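Local coordinates for regulatory protein CII (PDB 1ZS4) that activates transcription from the phage lambda promoters for repressor and integrase by binding DNA as a tetramer, so that the virus can enter its latent state, at residues R8-A11 against L12-E15; G26-K29 against T30-V34; S42-K45 against R46-P50. All coordinates share one frame; numbering follows the deposited sequence.

How the interactions relate
All three contacts are local, made between residues a few positions apart along the chain, and each is only partly buried. Interaction 1 lies within helix 7-25, its nearest atom about 12 Å from the bound nucleic acid, and its chemistry is an intrahelical salt bridge. Interactions 2 and 3 overlap the predicted helix-turn-helix and both meet DNA: 26-34 offers backbone N-H groups to a phosphate, whereas 42-50 adds side chains that read a base. Interaction 1 touches interaction 3 where Glu15 packs on Ile49 and Pro50. Interactions 2 and 3, whose centres are 14 Å apart, share the probable hydrogen bond of Thr27 OG1 with Lys45 NZ; all three reach the second subunit, interaction 1 through Ile14 alone.

Interaction 1. Residues R8-A11 against L12-E15; sequences RNEA and LRIE
Glu10 bends at its second torsion (chi2 -61°) while Arg13 leaves the backbone with CG anti to N and folds back at chi3 (74°), and the carboxylate of Glu10 and the guanidinium of Arg13 come to lie side by side, pointing the same way. This is an i to i+3 salt bridge on one continuous alpha helix, part of helix 7-25. The guanidinium takes the carboxylate side-on: Arg13 NE lies 3.1 Å from Glu10 OE2 and Arg13 NH2 3.2 Å from the same oxygen, both arriving on its syn side and from one face of the carboxylate. OE2 sits in the guanidinium plane, and the two flat groups are turned 29° apart. A weak bond from NE to OE1 completes the grip. Long, flexible chains of opposite charge suit this partly exposed flank, and Arg13 NH2 has a second partner in Glu60, whose carboxylate also lies close to that of Glu10; the arginine probably offsets the repulsion between the two acids.

Ala11, small and buried, faces helix 49-59 at Met54, together with the chain of Glu15, which meets Ile49 and Pro50; Ile14 reaches Trp61 of the second subunit. Beneath the side chains run regular i to i+4 bonds, among them Glu15 N to Ala11 O at 2.8 Å. Ile14 CG1 packs 3.3 Å from Glu10 O, the oxygen that accepts the N-H of Ile14.

Interaction 2. Residues G26-K29 against T30-V34; sequences GTEK and TAEAV. With nucleotides of chain A.
Glu28 and Glu32, one helical turn apart, cross with their carboxylate planes 68° from each other, and Glu28 OE2 comes within 2.7 Å of Glu32 OE2. At this distance one of the two acids probably holds a proton. With CG anti to its backbone N and a bend at chi2 (63°), Glu28 turns its acid along the helix to meet Glu32. Lys29 lies beside Glu32, pointing the same way, but its ammonium makes a long salt bridge at best, NZ standing 3.9 Å from Glu32 OE2.

Around the helix, Thr30 turns its hydroxyl back upon the N-cap: OG1 donates to Gly26 O over 2.8 Å, while Thr30 N donates to the same oxygen over 2.9 Å from the opposite face of the carbonyl. Threonine suits the place: its buried hydroxyl finds an acceptor in its own helix while the rest of the side chain packs on Ile22 and Leu25 of helix 7-25. Gly26, between two helices, has positive phi (115°), where a side chain would collide with the preceding carbonyl.

The first N-H groups of the new helix point at the DNA backbone: Thr27 N binds OP1 of DG7 of chain A and Glu28 N binds OP2 at 2.9 Å, where the positive end of the helix dipole probably favours a phosphate. In the predicted helix-turn-helix, helix 27-34 comes first, and its Ala31 meets Ile41 of helix 38-47.

Interaction 3. Residues S42-K45 against R46-P50; sequences SRWK and RDWIP. With nucleotides of chain A.
Arg46 opens its segment beside Arg43, the two chains pointing the same way with guanidinium planes 44° apart and Arg46 NH2 3.8 Å from Arg43 CG. Water 1 joins them, accepting from Arg43 NE and Arg46 NH1. The bend of Arg46 at chi3 (69°) turns its guanidinium onto Asp47, where NE takes OD1 at 2.8 Å and NH2 takes OD2; this side-on pairing probably offsets the closeness of the two arginines.

Asp47 N donates to Arg43 O in the last turn of helix 38-47. At Trp48 the chain leaves that helix, and Trp48 takes the N-cap position of the next: Trp48 N and Ile49 N approach Trp44 O from opposite faces. The indole of Trp48 sets its edge against the face of Trp44, a T-shaped stack with planes at 90° and centroids of the five-membered rings 5.2 Å apart. Broad rings suit this buried corner, where Trp48 also meets Trp48 of the second subunit and Trp44 NE1 bonds a DNA phosphate. Ile49 packs CG1 on the Lys45 backbone, and Pro50, lacking an N-H, fits the first turn of helix 49-59, with CD 3.5 Å from Lys45 O.

Residues 42-45 face the DNA. Ser42 OG and Lys45 NZ both bind OP2 of DT8 of chain A, and Lys45 NZ also bonds Thr27. Arg43, extended from CG to NE with one face of its guanidinium over the DT9 base, grips DG10 with NH1 to O6 (3.0 Å) and NH2 to N7 (2.8 Å). This bidentate arginine-guanine pair is the classic major-groove reading of a helix-turn-helix recognition helix.

Interaction 1. Residues R8-A11 against L12-E15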
loop_
_atom_site.group_PDB
_atom_site.type_symbol
_atom_site.label_atom_id
_atom_site.label_comp_id
_atom_site.label_asym_id
_atom_site.label_seq_id
_atom_site.Cartn_x
_atom_site.Cartn_y
_atom_site.Cartn_z
ATOM N N ARG C 8 6.113 18.461 -15.059
ATOM C CA ARG C 8 5.898 19.660 -14.252
ATOM C C ARG C 8 4.918 20.622 -14.916
ATOM O O ARG C 8 4.101 21.251 -14.229
ATOM C CB ARG C 8 7.228 20.354 -13.913
ATOM C CG ARG C 8 7.971 20.999 -15.068
ATOM C CD ARG C 8 9.337 21.487 -14.573
ATOM N NE ARG C 8 9.894 22.504 -15.457
ATOM C CZ ARG C 8 11.007 23.179 -15.201
ATOM N NH1 ARG C 8 11.685 22.936 -14.086
ATOM N NH2 ARG C 8 11.430 24.109 -16.048
ATOM N N ASN C 9 4.974 20.741 -16.241
ATOM C CA ASN C 9 4.033 21.636 -16.925
ATOM C C ASN C 9 2.629 21.046 -16.825
ATOM O O ASN C 9 1.657 21.777 -16.681
ATOM C CB ASN C 9 4.418 21.826 -18.395
ATOM C CG ASN C 9 5.588 22.786 -18.571
ATOM O OD1 ASN C 9 6.067 23.380 -17.608
ATOM N ND2 ASN C 9 6.041 22.955 -19.810
ATOM N N GLU C 10 2.511 19.722 -16.912
ATOM C CA GLU C 10 1.190 19.108 -16.777
ATOM C C GLU C 10 0.632 19.311 -15.361
ATOM O O GLU C 10 -0.563 19.482 -15.190
ATOM C CB GLU C 10 1.247 17.609 -17.093
ATOM C CG GLU C 10 1.162 17.322 -18.578
ATOM C CD GLU C 10 -0.147 17.826 -19.174
ATOM O OE1 GLU C 10 -0.126 18.848 -19.890
ATOM O OE2 GLU C 10 -1.202 17.205 -18.911
ATOM N N ALA C 11 1.494 19.304 -14.358
ATOM C CA ALA C 11 1.029 19.525 -12.979
ATOM C C ALA C 11 0.450 20.933 -12.890
ATOM O O ALA C 11 -0.605 21.146 -12.294
ATOM C CB ALA C 11 2.173 19.379 -11.992
ATOM N N LEU C 12 1.142 21.895 -13.493
ATOM C CA LEU C 12 0.679 23.278 -13.484
ATOM C C LEU C 12 -0.650 23.386 -14.228
ATOM O O LEU C 12 -1.551 24.105 -13.802
ATOM C CB LEU C 12 1.733 24.196 -14.126
ATOM C CG LEU C 12 2.999 24.409 -13.267
ATOM C CD1 LEU C 12 4.135 24.949 -14.122
ATOM C CD2 LEU C 12 2.688 25.366 -12.091
ATOM N N ARG C 13 -0.775 22.659 -15.335
ATOM C CA ARG C 13 -2.019 22.687 -16.119
ATOM C C ARG C 13 -3.203 22.108 -15.331
ATOM O O ARG C 13 -4.319 22.644 -15.365
ATOM C CB ARG C 13 -1.873 21.881 -17.410
ATOM C CG ARG C 13 -3.135 21.937 -18.275
ATOM C CD ARG C 13 -3.032 21.043 -19.512
ATOM N NE ARG C 13 -3.156 19.631 -19.144
ATOM C CZ ARG C 13 -4.297 19.068 -18.761
ATOM N NH1 ARG C 13 -5.409 19.790 -18.701
ATOM N NH2 ARG C 13 -4.328 17.781 -18.433
ATOM N N ILE C 14 -2.942 21.010 -14.628
ATOM C CA ILE C 14 -3.962 20.342 -13.836
ATOM C C ILE C 14 -4.340 21.198 -12.619
ATOM O O ILE C 14 -5.532 21.331 -12.298
ATOM C CB ILE C 14 -3.472 18.922 -13.408
ATOM C CG1 ILE C 14 -3.416 18.017 -14.651
ATOM C CG2 ILE C 14 -4.410 18.316 -12.352
ATOM C CD1 ILE C 14 -2.599 16.726 -14.503
ATOM N N GLU C 15 -3.350 21.787 -11.954
ATOM C CA GLU C 15 -3.654 22.619 -10.788
ATOM C C GLU C 15 -4.541 23.774 -11.213
ATOM O O GLU C 15 -5.504 24.105 -10.523
ATOM C CB GLU C 15 -2.371 23.154 -10.136
ATOM C CG GLU C 15 -2.645 24.229 -9.081
ATOM C CD GLU C 15 -1.437 24.478 -8.208
ATOM O OE1 GLU C 15 -1.230 23.689 -7.259
ATOM O OE2 GLU C 15 -0.680 25.442 -8.468
#

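Interaction 2. Residues G26-K29 against T30-V34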
loop_
_atom_site.group_PDB
_atom_site.type_symbol
_atom_site.label_atom_id
_atom_site.label_comp_id
_atom_site.label_asym_id
_atom_site.label_seq_id
_atom_site.Cartn_x
_atom_site.Cartn_y
_atom_site.Cartn_z
ATOM N N GLY C 26 -17.768 27.277 -6.643
ATOM C CA GLY C 26 -17.810 28.115 -5.456
ATOM C C GLY C 26 -17.119 27.339 -4.345
ATOM O O GLY C 26 -17.267 26.122 -4.261
ATOM N N THR C 27 -16.356 28.019 -3.497
ATOM C CA THR C 27 -15.661 27.335 -2.412
ATOM C C THR C 27 -16.638 26.768 -1.387
ATOM O O THR C 27 -16.542 25.588 -1.019
ATOM C CB THR C 27 -14.617 28.272 -1.752
ATOM O OG1 THR C 27 -13.620 28.612 -2.731
ATOM C CG2 THR C 27 -13.922 27.594 -0.553
ATOM N N GLU C 28 -17.584 27.583 -0.920
ATOM C CA GLU C 28 -18.576 27.075 0.041
ATOM C C GLU C 28 -19.387 25.941 -0.594
ATOM O O GLU C 28 -19.616 24.915 0.036
ATOM C CB GLU C 28 -19.512 28.203 0.493
ATOM C CG GLU C 28 -20.794 27.737 1.228
ATOM C CD GLU C 28 -20.517 27.019 2.537
ATOM O OE1 GLU C 28 -19.388 27.125 3.060
ATOM O OE2 GLU C 28 -21.441 26.356 3.068
ATOM N N LYS C 29 -19.810 26.112 -1.845
ATOM C CA LYS C 29 -20.590 25.067 -2.509
ATOM C C LYS C 29 -19.783 23.776 -2.637
ATOM O O LYS C 29 -20.315 22.678 -2.447
ATOM C CB LYS C 29 -21.094 25.547 -3.879
ATOM C CG LYS C 29 -22.216 26.595 -3.786
ATOM C CD LYS C 29 -23.435 26.046 -3.031
ATOM C CE LYS C 29 -24.510 27.117 -2.766
ATOM N NZ LYS C 29 -24.146 28.098 -1.679
ATOM N N THR C 30 -18.499 23.899 -2.962
ATOM C CA THR C 30 -17.647 22.712 -3.070
ATOM C C THR C 30 -17.533 22.071 -1.693
ATOM O O THR C 30 -17.610 20.848 -1.564
ATOM C CB THR C 30 -16.216 23.071 -3.561
ATOM O OG1 THR C 30 -16.289 23.568 -4.901
ATOM C CG2 THR C 30 -15.292 21.834 -3.531
ATOM N N ALA C 31 -17.351 22.895 -0.663
ATOM C CA ALA C 31 -17.232 22.374 0.699
ATOM C C ALA C 31 -18.483 21.586 1.069
ATOM O O ALA C 31 -18.395 20.478 1.594
ATOM C CB ALA C 31 -17.029 23.510 1.673
ATOM N N GLU C 32 -19.648 22.168 0.801
ATOM C CA GLU C 32 -20.907 21.503 1.119
ATOM C C GLU C 32 -21.011 20.144 0.454
ATOM O O GLU C 32 -21.456 19.177 1.078
ATOM C CB GLU C 32 -22.086 22.365 0.681
ATOM C CG GLU C 32 -22.250 23.616 1.509
ATOM C CD GLU C 32 -23.343 24.525 0.968
ATOM O OE1 GLU C 32 -24.196 24.045 0.181
ATOM O OE2 GLU C 32 -23.357 25.720 1.339
ATOM N N ALA C 33 -20.598 20.070 -0.809
ATOM C CA ALA C 33 -20.680 18.815 -1.546
ATOM C C ALA C 33 -19.664 17.779 -1.050
ATOM O O ALA C 33 -19.970 16.592 -0.961
ATOM C CB ALA C 33 -20.503 19.081 -3.050
ATOM N N VAL C 34 -18.459 18.229 -0.710
ATOM C CA VAL C 34 -17.420 17.321 -0.234
ATOM C C VAL C 34 -17.652 16.883 1.198
ATOM O O VAL C 34 -17.283 15.777 1.594
ATOM C CB VAL C 34 -16.042 17.984 -0.355
ATOM C CG1 VAL C 34 -14.972 17.145 0.355
ATOM C CG2 VAL C 34 -15.704 18.136 -1.826
ATOM P P DG A 7 -17.060 31.296 -1.876
ATOM O OP1 DG A 7 -17.433 30.861 -3.232
ATOM O OP2 DG A 7 -17.429 30.449 -0.710
ATOM O "O5'" DG A 7 -15.493 31.517 -1.828
ATOM C "C5'" DG A 7 -14.882 32.504 -2.641
ATOM C "C4'" DG A 7 -13.623 33.037 -1.993
ATOM O "O4'" DG A 7 -13.964 33.817 -0.811
ATOM C "C3'" DG A 7 -12.683 31.939 -1.476
ATOM O "O3'" DG A 7 -11.345 32.438 -1.561
ATOM C "C2'" DG A 7 -13.148 31.740 -0.040
ATOM C "C1'" DG A 7 -13.503 33.163 0.366
ATOM N N9 DG A 7 -14.508 33.317 1.415
ATOM C C8 DG A 7 -15.670 32.602 1.576
ATOM N N7 DG A 7 -16.344 32.954 2.645
ATOM C C5 DG A 7 -15.582 33.964 3.215
ATOM C C6 DG A 7 -15.800 34.739 4.390
ATOM O O6 DG A 7 -16.743 34.682 5.197
ATOM N N1 DG A 7 -14.781 35.658 4.590
ATOM C C2 DG A 7 -13.690 35.818 3.770
ATOM N N2 DG A 7 -12.809 36.764 4.135
ATOM N N3 DG A 7 -13.475 35.108 2.678
ATOM C C4 DG A 7 -14.451 34.206 2.463
#

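Interaction 3. Residues S42-K45 against R46-P50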
loop_
_atom_site.group_PDB
_atom_site.type_symbol
_atom_site.label_atom_id
_atom_site.label_comp_id
_atom_site.label_asym_id
_atom_site.label_seq_id
_atom_site.Cartn_x
_atom_site.Cartn_y
_atom_site.Cartn_z
ATOM N N SER C 42 -10.702 25.932 1.181
ATOM C CA SER C 42 -9.824 27.082 1.002
ATOM C C SER C 42 -8.366 26.697 1.272
ATOM O O SER C 42 -7.472 26.943 0.446
ATOM C CB SER C 42 -10.250 28.208 1.958
ATOM O OG SER C 42 -9.472 29.373 1.773
ATOM N N ARG C 43 -8.121 26.064 2.419
ATOM C CA ARG C 43 -6.762 25.683 2.772
ATOM C C ARG C 43 -6.184 24.579 1.899
ATOM O O ARG C 43 -4.978 24.570 1.635
ATOM C CB ARG C 43 -6.692 25.323 4.262
ATOM C CG ARG C 43 -6.721 26.593 5.122
ATOM C CD ARG C 43 -6.858 26.384 6.631
ATOM N NE ARG C 43 -6.490 27.641 7.294
ATOM C CZ ARG C 43 -7.253 28.322 8.142
ATOM N NH1 ARG C 43 -8.460 27.877 8.473
ATOM N NH2 ARG C 43 -6.805 29.477 8.634
ATOM N N TRP C 44 -7.035 23.668 1.433
ATOM C CA TRP C 44 -6.567 22.579 0.579
ATOM C C TRP C 44 -5.960 23.133 -0.718
ATOM O O TRP C 44 -5.057 22.519 -1.277
ATOM C CB TRP C 44 -7.698 21.607 0.226
ATOM C CG TRP C 44 -8.190 20.706 1.348
ATOM C CD1 TRP C 44 -7.804 20.725 2.657
ATOM C CD2 TRP C 44 -9.221 19.714 1.243
ATOM N NE1 TRP C 44 -8.549 19.808 3.389
ATOM C CE2 TRP C 44 -9.423 19.175 2.540
ATOM C CE3 TRP C 44 -9.996 19.229 0.177
ATOM C CZ2 TRP C 44 -10.373 18.174 2.799
ATOM C CZ3 TRP C 44 -10.939 18.236 0.429
ATOM C CH2 TRP C 44 -11.118 17.717 1.738
ATOM N N LYS C 45 -6.455 24.275 -1.191
ATOM C CA LYS C 45 -5.920 24.884 -2.416
ATOM C C LYS C 45 -4.421 25.108 -2.289
ATOM O O LYS C 45 -3.675 25.029 -3.270
ATOM C CB LYS C 45 -6.607 26.238 -2.675
ATOM C CG LYS C 45 -8.104 26.136 -2.884
ATOM C CD LYS C 45 -8.724 27.519 -2.988
ATOM C CE LYS C 45 -10.229 27.437 -3.112
ATOM N NZ LYS C 45 -10.911 28.787 -2.987
ATOM N N ARG C 46 -3.985 25.381 -1.066
ATOM C CA ARG C 46 -2.591 25.647 -0.759
ATOM C C ARG C 46 -1.838 24.412 -0.297
ATOM O O ARG C 46 -0.726 24.136 -0.735
ATOM C CB ARG C 46 -2.512 26.710 0.342
ATOM C CG ARG C 46 -1.101 27.006 0.887
ATOM C CD ARG C 46 -1.211 27.832 2.174
ATOM N NE ARG C 46 -1.786 27.003 3.231
ATOM C CZ ARG C 46 -2.399 27.463 4.316
ATOM N NH1 ARG C 46 -2.529 28.773 4.513
ATOM N NH2 ARG C 46 -2.893 26.602 5.196
ATOM N N ASP C 47 -2.478 23.662 0.591
ATOM C CA ASP C 47 -1.864 22.500 1.207
ATOM C C ASP C 47 -1.882 21.188 0.454
ATOM O O ASP C 47 -0.994 20.359 0.667
ATOM C CB ASP C 47 -2.503 22.265 2.587
ATOM C CG ASP C 47 -2.303 23.438 3.531
ATOM O OD1 ASP C 47 -1.328 24.202 3.338
ATOM O OD2 ASP C 47 -3.122 23.589 4.473
ATOM N N TRP C 48 -2.874 20.985 -0.410
ATOM C CA TRP C 48 -3.012 19.710 -1.114
ATOM C C TRP C 48 -3.123 19.716 -2.619
ATOM O O TRP C 48 -2.694 18.772 -3.268
ATOM C CB TRP C 48 -4.219 18.931 -0.568
ATOM C CG TRP C 48 -3.998 18.458 0.820
ATOM C CD1 TRP C 48 -4.557 18.962 1.964
ATOM C CD2 TRP C 48 -3.066 17.457 1.234
ATOM N NE1 TRP C 48 -4.015 18.339 3.069
ATOM C CE2 TRP C 48 -3.098 17.412 2.650
ATOM C CE3 TRP C 48 -2.199 16.597 0.548
ATOM C CZ2 TRP C 48 -2.293 16.542 3.389
ATOM C CZ3 TRP C 48 -1.395 15.729 1.281
ATOM C CH2 TRP C 48 -1.448 15.709 2.691
ATOM N N ILE C 49 -3.736 20.750 -3.183
ATOM C CA ILE C 49 -3.876 20.786 -4.625
ATOM C C ILE C 49 -2.515 20.683 -5.331
ATOM O O ILE C 49 -2.395 19.988 -6.350
ATOM C CB ILE C 49 -4.666 22.042 -5.043
ATOM C CG1 ILE C 49 -6.133 21.868 -4.631
ATOM C CG2 ILE C 49 -4.530 22.281 -6.529
ATOM C CD1 ILE C 49 -6.875 20.793 -5.439
ATOM N N PRO C 50 -1.464 21.358 -4.814
ATOM C CA PRO C 50 -0.185 21.208 -5.520
ATOM C C PRO C 50 0.268 19.734 -5.560
ATOM O O PRO C 50 0.759 19.243 -6.591
ATOM C CB PRO C 50 0.765 22.066 -4.689
ATOM C CG PRO C 50 -0.138 23.211 -4.233
ATOM C CD PRO C 50 -1.409 22.464 -3.834
ATOM P P DT A 8 -10.106 31.586 -0.988
ATOM O OP1 DT A 8 -9.002 31.802 -1.964
ATOM O OP2 DT A 8 -10.501 30.204 -0.641
ATOM O "O5'" DT A 8 -9.716 32.402 0.326
ATOM C "C5'" DT A 8 -9.461 33.796 0.211
ATOM C "C4'" DT A 8 -8.878 34.399 1.473
ATOM O "O4'" DT A 8 -9.900 34.511 2.505
ATOM C "C3'" DT A 8 -7.751 33.596 2.125
ATOM O "O3'" DT A 8 -6.819 34.517 2.720
ATOM C "C2'" DT A 8 -8.488 32.729 3.141
ATOM C "C1'" DT A 8 -9.580 33.681 3.616
ATOM N N1 DT A 8 -10.846 33.134 4.181
ATOM C C2 DT A 8 -11.345 33.729 5.333
ATOM O O2 DT A 8 -10.781 34.643 5.925
ATOM N N3 DT A 8 -12.536 33.210 5.773
ATOM C C4 DT A 8 -13.254 32.180 5.208
ATOM O O4 DT A 8 -14.310 31.822 5.710
ATOM C C5 DT A 8 -12.671 31.588 4.024
ATOM C C7 DT A 8 -13.392 30.448 3.368
ATOM C C6 DT A 8 -11.513 32.086 3.571
ATOM P P DT A 9 -5.463 33.987 3.385
ATOM O OP1 DT A 9 -4.431 34.991 3.020
ATOM O OP2 DT A 9 -5.226 32.555 3.094
ATOM O "O5'" DT A 9 -5.770 34.140 4.944
ATOM C "C5'" DT A 9 -6.269 35.377 5.418
ATOM C "C4'" DT A 9 -6.452 35.391 6.918
ATOM O "O4'" DT A 9 -7.720 34.789 7.295
ATOM C "C3'" DT A 9 -5.397 34.605 7.702
ATOM O "O3'" DT A 9 -5.267 35.250 8.970
ATOM C "C2'" DT A 9 -6.033 33.229 7.835
ATOM C "C1'" DT A 9 -7.489 33.610 8.055
ATOM N N1 DT A 9 -8.560 32.638 7.769
ATOM C C2 DT A 9 -9.709 32.698 8.537
ATOM O O2 DT A 9 -9.875 33.493 9.447
ATOM N N3 DT A 9 -10.672 31.793 8.196
ATOM C C4 DT A 9 -10.615 30.858 7.189
ATOM O O4 DT A 9 -11.581 30.131 6.986
ATOM C C5 DT A 9 -9.384 30.834 6.435
ATOM C C7 DT A 9 -9.230 29.838 5.326
ATOM C C6 DT A 9 -8.426 31.711 6.760
ATOM P P DG A 10 -4.092 34.849 9.988
ATOM O OP1 DG A 10 -3.205 36.032 10.030
ATOM O OP2 DG A 10 -3.516 33.507 9.737
ATOM O "O5'" DG A 10 -4.885 34.819 11.365
ATOM C "C5'" DG A 10 -5.730 35.911 11.714
ATOM C "C4'" DG A 10 -6.442 35.645 13.020
ATOM O "O4'" DG A 10 -7.534 34.710 12.817
ATOM C "C3'" DG A 10 -5.540 34.983 14.059
ATOM O "O3'" DG A 10 -5.968 35.397 15.363
ATOM C "C2'" DG A 10 -5.756 33.501 13.793
ATOM C "C1'" DG A 10 -7.234 33.464 13.430
ATOM N N9 DG A 10 -7.689 32.400 12.537
ATOM C C8 DG A 10 -7.045 31.900 11.432
ATOM N N7 DG A 10 -7.729 30.974 10.816
ATOM C C5 DG A 10 -8.889 30.847 11.567
ATOM C C6 DG A 10 -10.011 30.001 11.387
ATOM O O6 DG A 10 -10.206 29.157 10.505
ATOM N N1 DG A 10 -10.974 30.206 12.375
ATOM C C2 DG A 10 -10.862 31.106 13.408
ATOM N N2 DG A 10 -11.902 31.153 14.264
ATOM N N3 DG A 10 -9.816 31.894 13.589
ATOM C C4 DG A 10 -8.876 31.717 12.637
HETATM O O HOH W 1 -4.516 29.909 6.542
#